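Local coordinates for protein predicted DNA-binding transcriptional regulator (Aliivibrio fischeri ES114, PDB 7DWN) that probably binds DNA at regulatory regions and controls transcription as a tetrameric LysR-family regulator with a helix-turn-helix domain, at residues A[18-23]-A[48-53]; A[106-111]-A[122-127]; A[151-154]-A[158-161]; A[181-184]-A[190-193]; A[200-205]-A[241-246]. One frame throughout, in Å; residues are numbered along the deposited sequence.

Interaction 1 belongs to the winged helix-turn-helix domain, with its centre about 54 to 77 Å from those of the other four, which share the substrate-binding domain of the LysR family. Interactions 1, 2 and 5 are buried; interactions 3 and 4 are partly buried, each folding a loop back on the strand that follows. Interaction 2 is purely aliphatic and reaches the same sheet as interaction 3; it touches interaction 5 through Ser106 OG and Tyr243 CD1, 3.8 Å apart. Interactions 3 and 4 each set an aliphatic group on a tyrosine face, interaction 1 adds an arginine beside a phenylalanine, and interaction 5 rests mainly on the end of one methionine.

Interaction 1. Residues A[18-23]-A[48-53]; sequences KNFSQA and ELVDRK
Phe20, in the first turn of helix 20-26, brings its ring against Val50 and Arg52 beside the wing of a winged helix-turn-helix domain. Helices 20-26 and 31-45 make the helix-turn-helix, and strands 50-51 and 58-59 form the two-stranded wing. Phe20 and Val50 approach from opposite directions, and the methyl Val50 CG1 meets the ring at its edge, near the ring plane, 3.8 Å from Phe20 CE1. Arg52 arrives differently. Its CG lies opposite the carbonyl carbon (chi1 -64°), and the chain then runs straight out to NE, so that its aliphatic part slants past the far end of the ring. Arg52 CG lies 3.8 Å from Phe20 CZ, and Arg52 NE is 3.7 Å from the same carbon. The guanidinium and ring planes are 40° apart, neither stacked nor perpendicular. The charged end is turned to Glu42 of helix 31-45, which takes NH2 in a salt bridge and so ties the wing to that helix. Leu14 touches both Phe20 and Val50, and Phe34 also packs on Phe20, placing this ring in the small hydrophobic core between the helices and the wing. Each segment also has a polar motif of its own. Asp51 OD1 receives Lys53 N in an Asx turn and Lys53 NZ in a salt bridge, from opposite faces of the carboxylate. At the start of helix 20-26, the N-cap Asn19 offers OD1 to Ser21 OG at 2.8 Å and, on a lone pair in the carbonyl plane, to Gln22 N at 3.1 Å.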
# COMPACT_ATOMS: atom_id res chain seq x y z
N LYS A 18 8.77 15.92 -28.59
CA LYS A 18 7.78 16.70 -29.34
C LYS A 18 8.19 16.93 -30.79
O LYS A 18 7.84 17.95 -31.38
CB LYS A 18 7.48 18.03 -28.64
CG LYS A 18 6.86 17.87 -27.26
CD LYS A 18 6.52 19.21 -26.63
CE LYS A 18 5.85 19.03 -25.28
NZ LYS A 18 5.51 20.32 -24.62
N ASN A 19 8.93 15.99 -31.37
CA ASN A 19 9.31 16.07 -32.78
C ASN A 19 9.38 14.66 -33.34
O ASN A 19 10.01 13.79 -32.74
CB ASN A 19 10.65 16.79 -32.97
CG ASN A 19 10.98 17.02 -34.43
OD1 ASN A 19 11.52 16.14 -35.11
ND2 ASN A 19 10.65 18.21 -34.94
N PHE A 20 8.75 14.45 -34.49
CA PHE A 20 8.65 13.10 -35.06
C PHE A 20 10.02 12.57 -35.48
O PHE A 20 10.36 11.42 -35.20
CB PHE A 20 7.68 13.10 -36.25
CG PHE A 20 6.26 12.79 -35.87
CD1 PHE A 20 5.45 13.75 -35.29
CD2 PHE A 20 5.74 11.53 -36.10
CE1 PHE A 20 4.15 13.46 -34.94
CE2 PHE A 20 4.43 11.23 -35.75
CZ PHE A 20 3.64 12.20 -35.18
N SER A 21 10.82 13.40 -36.17
CA SER A 21 12.10 12.92 -36.68
C SER A 21 13.08 12.64 -35.55
O SER A 21 13.80 11.63 -35.58
CB SER A 21 12.69 13.93 -37.67
OG SER A 21 13.29 15.02 -36.98
N GLN A 22 13.13 13.52 -34.55
CA GLN A 22 14.01 13.29 -33.41
C GLN A 22 13.59 12.05 -32.63
O GLN A 22 14.43 11.24 -32.22
CB GLN A 22 14.03 14.53 -32.52
CG GLN A 22 14.49 15.79 -33.25
CD GLN A 22 14.32 17.04 -32.41
OE1 GLN A 22 13.84 16.99 -31.28
NE2 GLN A 22 14.71 18.18 -32.98
N ALA A 23 12.28 11.88 -32.41
CA ALA A 23 11.78 10.69 -31.73
C ALA A 23 12.10 9.43 -32.53
O ALA A 23 12.39 8.38 -31.95
CB ALA A 23 10.28 10.81 -31.50
N GLU A 48 -6.90 10.37 -32.08
CA GLU A 48 -5.69 11.10 -32.42
C GLU A 48 -4.99 11.50 -31.13
O GLU A 48 -5.51 12.30 -30.35
CB GLU A 48 -6.03 12.33 -33.26
CG GLU A 48 -6.96 12.06 -34.42
CD GLU A 48 -7.36 13.32 -35.16
OE1 GLU A 48 -6.53 13.84 -35.94
OE2 GLU A 48 -8.49 13.79 -34.96
N LEU A 49 -3.81 10.93 -30.90
CA LEU A 49 -3.04 11.22 -29.69
C LEU A 49 -2.14 12.43 -29.84
O LEU A 49 -1.60 12.91 -28.83
CB LEU A 49 -2.20 10.00 -29.30
CG LEU A 49 -2.95 8.69 -29.09
CD1 LEU A 49 -1.98 7.55 -28.80
CD2 LEU A 49 -3.97 8.83 -27.97
N VAL A 50 -1.97 12.95 -31.05
CA VAL A 50 -0.95 13.95 -31.34
C VAL A 50 -1.45 14.85 -32.46
O VAL A 50 -2.05 14.38 -33.43
CB VAL A 50 0.39 13.27 -31.71
CG1 VAL A 50 1.16 14.09 -32.73
CG2 VAL A 50 1.23 13.02 -30.47
N ASP A 51 -1.21 16.15 -32.32
CA ASP A 51 -1.46 17.11 -33.39
C ASP A 51 -0.19 17.22 -34.23
O ASP A 51 0.82 17.74 -33.76
CB ASP A 51 -1.87 18.47 -32.82
CG ASP A 51 -2.31 19.45 -33.90
OD1 ASP A 51 -2.36 19.06 -35.08
OD2 ASP A 51 -2.61 20.61 -33.56
N ARG A 52 -0.26 16.73 -35.46
CA ARG A 52 0.90 16.69 -36.35
C ARG A 52 1.10 17.97 -37.14
O ARG A 52 2.17 18.13 -37.76
CB ARG A 52 0.76 15.52 -37.33
CG ARG A 52 0.77 14.15 -36.68
CD ARG A 52 0.43 13.08 -37.70
NE ARG A 52 0.56 11.73 -37.15
CZ ARG A 52 -0.37 11.14 -36.40
NH1 ARG A 52 -1.49 11.78 -36.10
NH2 ARG A 52 -0.17 9.92 -35.94
N LYS A 53 0.13 18.88 -37.15
CA LYS A 53 0.18 20.06 -37.99
C LYS A 53 0.85 21.25 -37.32
O LYS A 53 0.85 22.35 -37.88
CB LYS A 53 -1.23 20.46 -38.42
CG LYS A 53 -1.96 19.40 -39.23
CD LYS A 53 -3.40 19.79 -39.50
CE LYS A 53 -4.35 19.21 -38.46
NZ LYS A 53 -4.06 19.67 -37.07

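Interaction 2. Residues A[106-111]-A[122-127]; sequences SLIPKM and PILSVE
A small, wholly aliphatic contact between a helix and a strand, buried in the substrate-binding domain, is made by Ile108 against Val126 and Leu124. Ile108 and Val126 reach toward each other tip to tip, and the methylene Ile108 CG1 comes 3.9 Å from the methyl Val126 CG2. That methyl is directed inward by the valine torsion: CG1 is trans to the backbone N (chi1 -173°), which leaves CG2 opposite the carbonyl carbon. Two residues earlier on the same strand face, Leu124 CD1 approaches the same Ile108 CG1 at 4.2 Å, and the CG2 branch of Ile108 is nearly as close to it. The elements belong to a beta-alpha-beta crossover in which helix 101-114 links the neighbouring parallel strands 94-99 and 123-128. Helix 101-114 is kinked just beyond Ile108, where Pro109 has no N-H to give to the turn before and Lys110 N makes no such bond. Leu147 of strand 145-149 also packs on Ile108, and Val284 of helix 279-290 on Leu124. Strand 123-128 pairs in parallel with a strand of the third subunit, continuing the sheet across the interface. Phe219 of that subunit packs on both Leu124 and Val126, and its Met226 on Ile108.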
# COMPACT_ATOMS: atom_id res chain seq x y z
N SER A 106 23.18 -26.15 5.81
CA SER A 106 23.27 -27.51 6.33
C SER A 106 22.55 -28.51 5.44
O SER A 106 23.05 -29.61 5.21
CB SER A 106 22.71 -27.56 7.76
OG SER A 106 22.74 -28.89 8.27
N LEU A 107 21.37 -28.14 4.94
CA LEU A 107 20.47 -29.07 4.25
C LEU A 107 20.64 -29.06 2.73
O LEU A 107 20.56 -30.13 2.11
CB LEU A 107 19.02 -28.74 4.59
CG LEU A 107 18.61 -28.75 6.07
CD1 LEU A 107 17.11 -28.56 6.22
CD2 LEU A 107 19.06 -30.04 6.73
N ILE A 108 20.85 -27.90 2.11
CA ILE A 108 20.84 -27.84 0.64
C ILE A 108 21.95 -28.68 0.02
O ILE A 108 21.69 -29.30 -1.02
CB ILE A 108 20.86 -26.37 0.17
CG1 ILE A 108 19.42 -25.86 -0.00
CG2 ILE A 108 21.63 -26.22 -1.13
CD1 ILE A 108 18.66 -25.66 1.28
N PRO A 109 23.18 -28.73 0.55
CA PRO A 109 24.18 -29.61 -0.08
C PRO A 109 23.79 -31.09 -0.10
O PRO A 109 23.98 -31.76 -1.13
CB PRO A 109 25.45 -29.36 0.75
CG PRO A 109 25.00 -28.60 1.97
CD PRO A 109 23.80 -27.83 1.53
N LYS A 110 23.23 -31.60 1.00
CA LYS A 110 22.79 -33.00 1.02
C LYS A 110 21.65 -33.24 0.03
O LYS A 110 21.64 -34.24 -0.69
CB LYS A 110 22.38 -33.38 2.44
CG LYS A 110 23.49 -33.15 3.48
CD LYS A 110 23.01 -33.46 4.89
CE LYS A 110 21.85 -32.57 5.28
NZ LYS A 110 21.72 -32.44 6.75
N MET A 111 20.68 -32.32 -0.02
CA MET A 111 19.62 -32.37 -1.03
C MET A 111 20.20 -32.37 -2.44
O MET A 111 19.74 -33.12 -3.32
CB MET A 111 18.70 -31.17 -0.85
CG MET A 111 17.22 -31.47 -0.80
SD MET A 111 16.32 -29.91 -0.64
CE MET A 111 17.28 -29.11 0.65
N PRO A 122 16.67 -31.32 -10.32
CA PRO A 122 15.96 -30.04 -10.30
C PRO A 122 16.89 -28.91 -9.91
O PRO A 122 17.98 -29.12 -9.37
CB PRO A 122 14.87 -30.26 -9.23
CG PRO A 122 14.73 -31.74 -9.12
CD PRO A 122 16.10 -32.29 -9.38
N ILE A 123 16.46 -27.70 -10.21
CA ILE A 123 17.26 -26.50 -10.00
C ILE A 123 16.68 -25.73 -8.82
O ILE A 123 15.48 -25.47 -8.77
CB ILE A 123 17.29 -25.62 -11.27
CG1 ILE A 123 17.80 -26.42 -12.46
CG2 ILE A 123 18.18 -24.43 -11.03
CD1 ILE A 123 19.22 -26.91 -12.32
N LEU A 124 17.55 -25.36 -7.88
CA LEU A 124 17.15 -24.64 -6.68
C LEU A 124 17.49 -23.16 -6.81
O LEU A 124 18.55 -22.80 -7.33
CB LEU A 124 17.85 -25.21 -5.44
CG LEU A 124 17.68 -26.70 -5.12
CD1 LEU A 124 18.57 -27.08 -3.95
CD2 LEU A 124 16.22 -27.02 -4.82
N SER A 125 16.59 -22.31 -6.33
CA SER A 125 16.86 -20.89 -6.12
C SER A 125 16.62 -20.63 -4.64
O SER A 125 15.47 -20.51 -4.20
CB SER A 125 15.98 -20.01 -6.99
OG SER A 125 15.99 -18.67 -6.53
N VAL A 126 17.70 -20.56 -3.86
CA VAL A 126 17.63 -20.50 -2.41
C VAL A 126 17.91 -19.08 -1.96
O VAL A 126 19.00 -18.55 -2.19
CB VAL A 126 18.61 -21.49 -1.75
CG1 VAL A 126 18.39 -21.53 -0.25
CG2 VAL A 126 18.45 -22.87 -2.36
N GLU A 127 16.93 -18.46 -1.32
CA GLU A 127 17.06 -17.11 -0.78
C GLU A 127 16.88 -17.14 0.73
O GLU A 127 16.07 -17.92 1.25
CB GLU A 127 16.03 -16.16 -1.42
CG GLU A 127 16.29 -15.88 -2.89
CD GLU A 127 17.50 -15.00 -3.12
OE1 GLU A 127 17.56 -13.91 -2.51
OE2 GLU A 127 18.39 -15.39 -3.90

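Interaction 3. Residues A[151-154]-A[158-161]; sequences DDIL and PYQS
With CG opposite its carbonyl carbon (chi1 -50°), Tyr159 swings its ring alongside the loop residues Ile153 and Leu154. A chi2 of -83° turns the ring so that one face looks toward the leucine. Leu154 CD2 sits over the centre of that face, 4.3 Å above its plane. Pro158, which follows a cis peptide bond, lays CG against the opposite face, 4.0 Å above the plane and offset toward the rim, so the ring is held between two aliphatic groups. Ile153 runs side by side with Tyr159, pointing the same way, and its CG2 branch comes 4.1 Å from Tyr159 CE2. The loop backbone closes in as well: Leu154 O is 3.4 Å from Tyr159 CB, and Ile153 O is 3.5 Å from Tyr159 CD2, approaching the ring obliquely. This is the connection from strand 145-149 into the long strand 160-174 of the substrate-binding domain, whose sheet pairs 160-174 with 264-272 in antiparallel fashion. The loop is shaped by an Asx motif: Asp151 OD2 uses its anti lone pair to take Leu154 N at 2.7 Å, with an N-H...O angle of 160°, while the bond from Ile153 N is weak. Thr135 of helix 134-140 packs on Ile153, Leu154 and Tyr159, and Tyr159 OH hydrogen-bonds to Arg139 of that helix. Further along the strand, Ser161 turns its CB toward Leu154 O, 4.1 Å away, while its OG hydrogen-bonds to Arg155 O between the two segments.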
# COMPACT_ATOMS: atom_id res chain seq x y z
N ASP A 151 7.53 -22.88 14.13
CA ASP A 151 6.70 -21.68 14.14
C ASP A 151 5.25 -22.09 14.33
O ASP A 151 4.73 -22.89 13.56
CB ASP A 151 6.87 -20.88 12.85
CG ASP A 151 6.04 -19.62 12.83
OD1 ASP A 151 6.43 -18.63 13.48
OD2 ASP A 151 4.99 -19.61 12.15
N ASP A 152 4.60 -21.52 15.35
CA ASP A 152 3.22 -21.90 15.67
C ASP A 152 2.24 -21.60 14.55
O ASP A 152 1.18 -22.23 14.48
CB ASP A 152 2.77 -21.20 16.96
CG ASP A 152 3.49 -21.71 18.19
OD1 ASP A 152 3.99 -22.86 18.16
OD2 ASP A 152 3.56 -20.97 19.19
N ILE A 153 2.56 -20.65 13.67
CA ILE A 153 1.67 -20.30 12.57
C ILE A 153 1.94 -21.16 11.34
O ILE A 153 1.02 -21.72 10.75
CB ILE A 153 1.80 -18.80 12.24
CG1 ILE A 153 1.29 -17.94 13.40
CG2 ILE A 153 1.05 -18.46 10.95
CD1 ILE A 153 2.36 -17.54 14.40
N LEU A 154 3.21 -21.28 10.95
CA LEU A 154 3.57 -22.03 9.75
C LEU A 154 3.37 -23.53 9.91
O LEU A 154 3.22 -24.23 8.90
CB LEU A 154 5.01 -21.73 9.36
CG LEU A 154 5.27 -20.33 8.81
CD1 LEU A 154 6.76 -20.01 8.85
CD2 LEU A 154 4.73 -20.21 7.40
N PRO A 158 -3.52 -22.89 7.39
CA PRO A 158 -3.65 -23.46 6.04
C PRO A 158 -2.35 -23.97 5.42
O PRO A 158 -2.35 -24.35 4.25
CB PRO A 158 -4.19 -22.27 5.23
CG PRO A 158 -3.58 -21.09 5.90
CD PRO A 158 -3.56 -21.42 7.37
N TYR A 159 -1.26 -23.98 6.19
CA TYR A 159 0.03 -24.39 5.67
C TYR A 159 0.27 -25.88 5.92
O TYR A 159 -0.23 -26.45 6.89
CB TYR A 159 1.15 -23.57 6.30
CG TYR A 159 0.89 -22.09 6.24
CD1 TYR A 159 1.20 -21.36 5.10
CD2 TYR A 159 0.32 -21.42 7.31
CE1 TYR A 159 0.95 -20.01 5.03
CE2 TYR A 159 0.07 -20.06 7.25
CZ TYR A 159 0.39 -19.36 6.11
OH TYR A 159 0.14 -18.01 6.05
N GLN A 160 1.03 -26.49 5.02
CA GLN A 160 1.51 -27.86 5.19
C GLN A 160 2.92 -27.82 5.75
O GLN A 160 3.76 -27.05 5.28
CB GLN A 160 1.48 -28.62 3.87
CG GLN A 160 0.12 -28.68 3.20
CD GLN A 160 0.19 -29.27 1.81
OE1 GLN A 160 -0.42 -28.74 0.88
NE2 GLN A 160 0.93 -30.36 1.66
N SER A 161 3.17 -28.65 6.76
CA SER A 161 4.46 -28.68 7.43
C SER A 161 5.01 -30.09 7.46
O SER A 161 4.26 -31.07 7.51
CB SER A 161 4.35 -28.14 8.87
OG SER A 161 3.41 -28.89 9.61

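Interaction 4. Residues A[181-184]-A[190-193]; sequences PIYD and AVPW
Tyr183, Val191 and Pro192 carry this contact, in which the loop before strand 191-195 folds back on the start of that strand. Pro192 slants across the tyrosine and sets its CG over one ring face in a CH-pi contact, 3.9 Å from the ring centroid and 30° off the normal. Within this pair the nearest atoms are Pro192 CG and Tyr183 CE1, 3.4 Å apart. On the other face Ile182 CG2 stands over the ring centre, so the ring is clasped between its own neighbour and the strand. Val191 divides its two methyls. CG1, trans to the backbone N (chi1 -178°), meets Tyr183 CB at 3.7 Å, while CG2 presses on the backbone at Asp184 O, a tight 3.2 Å. Strand 191-195 pairs in parallel with strand 215-221 in the substrate-binding domain, and Val191 bonds through its backbone to Ala214 and Thr216. Ile237 packs on both Tyr183 and Val191. The polar ends look outside the two segments: Tyr183 OH hydrogen-bonds to Lys234 O, and Asp184 OD1 accepts from Ser187 N within the intervening loop. With mainly apolar and CH-pi contacts between the two segments, the junction of loop and strand probably depends on close fit, the phenol being anchored at its hydroxyl and gripped on both ring faces.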
# COMPACT_ATOMS: atom_id res chain seq x y z
N PRO A 181 37.63 -26.35 28.52
CA PRO A 181 36.72 -25.20 28.42
C PRO A 181 37.36 -23.94 29.00
O PRO A 181 37.72 -23.90 30.17
CB PRO A 181 35.50 -25.64 29.23
CG PRO A 181 36.00 -26.71 30.14
CD PRO A 181 37.10 -27.41 29.39
N ILE A 182 37.50 -22.92 28.15
CA ILE A 182 38.05 -21.64 28.60
C ILE A 182 37.07 -20.95 29.54
O ILE A 182 37.47 -20.38 30.56
CB ILE A 182 38.40 -20.77 27.38
CG1 ILE A 182 39.48 -21.45 26.55
CG2 ILE A 182 38.85 -19.39 27.83
CD1 ILE A 182 39.67 -20.84 25.19
N TYR A 183 35.79 -20.98 29.21
CA TYR A 183 34.74 -20.50 30.10
C TYR A 183 33.96 -21.69 30.62
O TYR A 183 33.99 -22.79 30.06
CB TYR A 183 33.81 -19.52 29.38
CG TYR A 183 34.54 -18.41 28.66
CD1 TYR A 183 35.09 -17.35 29.37
CD2 TYR A 183 34.69 -18.43 27.28
CE1 TYR A 183 35.76 -16.33 28.71
CE2 TYR A 183 35.36 -17.42 26.62
CZ TYR A 183 35.89 -16.37 27.34
OH TYR A 183 36.56 -15.36 26.70
N ASP A 184 33.24 -21.47 31.72
CA ASP A 184 32.55 -22.56 32.38
C ASP A 184 31.49 -21.98 33.31
O ASP A 184 31.40 -20.77 33.50
CB ASP A 184 33.54 -23.44 33.14
CG ASP A 184 33.79 -22.95 34.55
OD1 ASP A 184 32.91 -23.18 35.40
OD2 ASP A 184 34.83 -22.32 34.80
N ALA A 190 30.30 -14.44 36.49
CA ALA A 190 29.60 -14.35 35.22
C ALA A 190 30.50 -14.76 34.05
O ALA A 190 31.73 -14.80 34.16
CB ALA A 190 29.07 -12.94 35.00
N VAL A 191 29.86 -15.08 32.93
CA VAL A 191 30.54 -15.50 31.71
C VAL A 191 30.21 -14.52 30.59
O VAL A 191 29.04 -14.11 30.45
CB VAL A 191 30.14 -16.94 31.33
CG1 VAL A 191 30.87 -17.41 30.11
CG2 VAL A 191 30.41 -17.88 32.49
N PRO A 192 31.19 -14.11 29.79
CA PRO A 192 30.88 -13.34 28.57
C PRO A 192 29.96 -14.15 27.68
O PRO A 192 30.28 -15.28 27.28
CB PRO A 192 32.25 -13.12 27.93
CG PRO A 192 33.13 -14.17 28.52
CD PRO A 192 32.63 -14.36 29.92
N TRP A 193 28.80 -13.58 27.36
CA TRP A 193 27.72 -14.29 26.71
C TRP A 193 27.48 -13.68 25.34
O TRP A 193 27.24 -12.47 25.23
CB TRP A 193 26.46 -14.24 27.58
CG TRP A 193 25.26 -14.89 27.01
CD1 TRP A 193 25.23 -15.95 26.15
CD2 TRP A 193 23.90 -14.53 27.25
NE1 TRP A 193 23.93 -16.27 25.84
CE2 TRP A 193 23.09 -15.41 26.50
CE3 TRP A 193 23.29 -13.54 28.02
CZ2 TRP A 193 21.70 -15.33 26.51
CZ3 TRP A 193 21.91 -13.46 28.03
CH2 TRP A 193 21.13 -14.35 27.28

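Interaction 5. Residues A[200-205]-A[241-246]; sequences SYMGRQ and PAYSIQ
Met202 of helix 201-209 points its CB toward the segment that holds Pro241, its main partner. CG lies opposite the carbonyl carbon (chi1 -63°), and beyond it the chain is fully extended. SD passes 4.3 Å from Pro241 CD, and the terminal methyl comes closer. The two side chains cross at about a right angle, and Met202 CE comes 3.9 Å from Pro241 CG and 4.0 Å from Pro241 CB. The same CE is 4.3 Å from Tyr243 OH, a hydroxyl that is hydrogen-bonded to Ser102 OG. In the periplasmic-binding-protein-like fold of this domain, Met202 packs among Leu169, Ile266, Tyr196 and Thr224. Its backbone N donates to O1 of a bound MES, probably from the crystallisation liquor, which may mark a pocket at the helix start. Ser200 is the N-cap there, its OG accepting a weak bond from Gly203 N. Across the contact, the turn after strand 238-241 is a short 3-10 segment: Pro241 O accepts both Ser244 OG, at 2.9 Å, and Ser244 N, at 3.1 Å. Thr224 of helix 224-232 touches Pro241 and Ser244 as well as the methionine.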
# COMPACT_ATOMS: atom_id res chain seq x y z
N SER A 200 14.02 -13.70 19.00
CA SER A 200 14.17 -14.73 17.98
C SER A 200 13.87 -16.10 18.57
O SER A 200 13.74 -16.28 19.79
CB SER A 200 15.57 -14.70 17.37
OG SER A 200 16.54 -15.13 18.31
N TYR A 201 13.76 -17.10 17.69
CA TYR A 201 13.39 -18.44 18.11
C TYR A 201 14.43 -19.03 19.07
O TYR A 201 14.10 -19.43 20.19
CB TYR A 201 13.20 -19.32 16.87
CG TYR A 201 13.08 -20.80 17.16
CD1 TYR A 201 11.93 -21.33 17.71
CD2 TYR A 201 14.12 -21.67 16.85
CE1 TYR A 201 11.82 -22.68 17.96
CE2 TYR A 201 14.02 -23.02 17.10
CZ TYR A 201 12.87 -23.52 17.66
OH TYR A 201 12.76 -24.86 17.91
N MET A 202 15.69 -19.07 18.64
CA MET A 202 16.75 -19.62 19.49
C MET A 202 16.94 -18.78 20.76
O MET A 202 17.20 -19.33 21.84
CB MET A 202 18.05 -19.72 18.70
CG MET A 202 17.98 -20.67 17.51
SD MET A 202 19.55 -20.88 16.66
CE MET A 202 19.22 -22.32 15.66
N GLY A 203 16.81 -17.46 20.64
CA GLY A 203 16.86 -16.62 21.83
C GLY A 203 15.73 -16.90 22.79
O GLY A 203 15.93 -16.95 24.01
N ARG A 204 14.52 -17.11 22.26
CA ARG A 204 13.40 -17.49 23.11
C ARG A 204 13.64 -18.84 23.78
O ARG A 204 13.14 -19.08 24.88
CB ARG A 204 12.10 -17.52 22.30
CG ARG A 204 11.53 -16.13 22.01
CD ARG A 204 10.17 -16.19 21.31
NE ARG A 204 10.28 -16.43 19.87
CZ ARG A 204 9.90 -17.56 19.27
NH1 ARG A 204 9.37 -18.55 19.98
NH2 ARG A 204 10.03 -17.69 17.96
N GLN A 205 14.39 -19.73 23.13
CA GLN A 205 14.72 -20.99 23.78
C GLN A 205 15.73 -20.79 24.91
O GLN A 205 15.60 -21.40 25.98
CB GLN A 205 15.25 -22.00 22.76
CG GLN A 205 14.32 -22.25 21.58
CD GLN A 205 12.87 -22.42 22.00
OE1 GLN A 205 12.54 -23.26 22.84
NE2 GLN A 205 11.99 -21.62 21.41
N PRO A 241 23.41 -24.34 17.58
CA PRO A 241 22.79 -25.59 17.12
C PRO A 241 23.85 -26.64 16.84
O PRO A 241 24.92 -26.35 16.30
CB PRO A 241 22.05 -25.17 15.84
CG PRO A 241 22.74 -23.93 15.39
CD PRO A 241 23.15 -23.23 16.65
N ALA A 242 23.55 -27.88 17.23
CA ALA A 242 24.57 -28.92 17.21
C ALA A 242 25.00 -29.27 15.79
O ALA A 242 26.15 -29.68 15.59
CB ALA A 242 24.06 -30.16 17.94
N TYR A 243 24.12 -29.10 14.80
CA TYR A 243 24.48 -29.45 13.43
C TYR A 243 25.51 -28.49 12.83
O TYR A 243 26.11 -28.82 11.80
CB TYR A 243 23.24 -29.50 12.54
CG TYR A 243 22.46 -28.21 12.47
CD1 TYR A 243 22.87 -27.18 11.63
CD2 TYR A 243 21.30 -28.02 13.21
CE1 TYR A 243 22.16 -26.00 11.55
CE2 TYR A 243 20.59 -26.84 13.14
CZ TYR A 243 21.02 -25.83 12.30
OH TYR A 243 20.32 -24.65 12.22
N SER A 244 25.72 -27.33 13.45
CA SER A 244 26.63 -26.33 12.91
C SER A 244 28.02 -26.37 13.53
O SER A 244 28.90 -25.64 13.07
CB SER A 244 26.04 -24.93 13.10
OG SER A 244 26.15 -24.50 14.45
N ILE A 245 28.24 -27.20 14.55
CA ILE A 245 29.52 -27.23 15.25
C ILE A 245 30.00 -28.67 15.42
O ILE A 245 30.75 -28.97 16.35
CB ILE A 245 29.42 -26.53 16.62
CG1 ILE A 245 28.32 -27.18 17.46
CG2 ILE A 245 29.18 -25.04 16.44
CD1 ILE A 245 28.30 -26.70 18.89
N GLN A 246 29.57 -29.56 14.52
CA GLN A 246 29.92 -30.97 14.67
C GLN A 246 31.41 -31.20 14.46
O GLN A 246 32.04 -31.95 15.21
CB GLN A 246 29.11 -31.83 13.70
CG GLN A 246 27.66 -32.02 14.12
CD GLN A 246 27.53 -32.62 15.51
OE1 GLN A 246 28.33 -33.46 15.92
NE2 GLN A 246 26.51 -32.19 16.25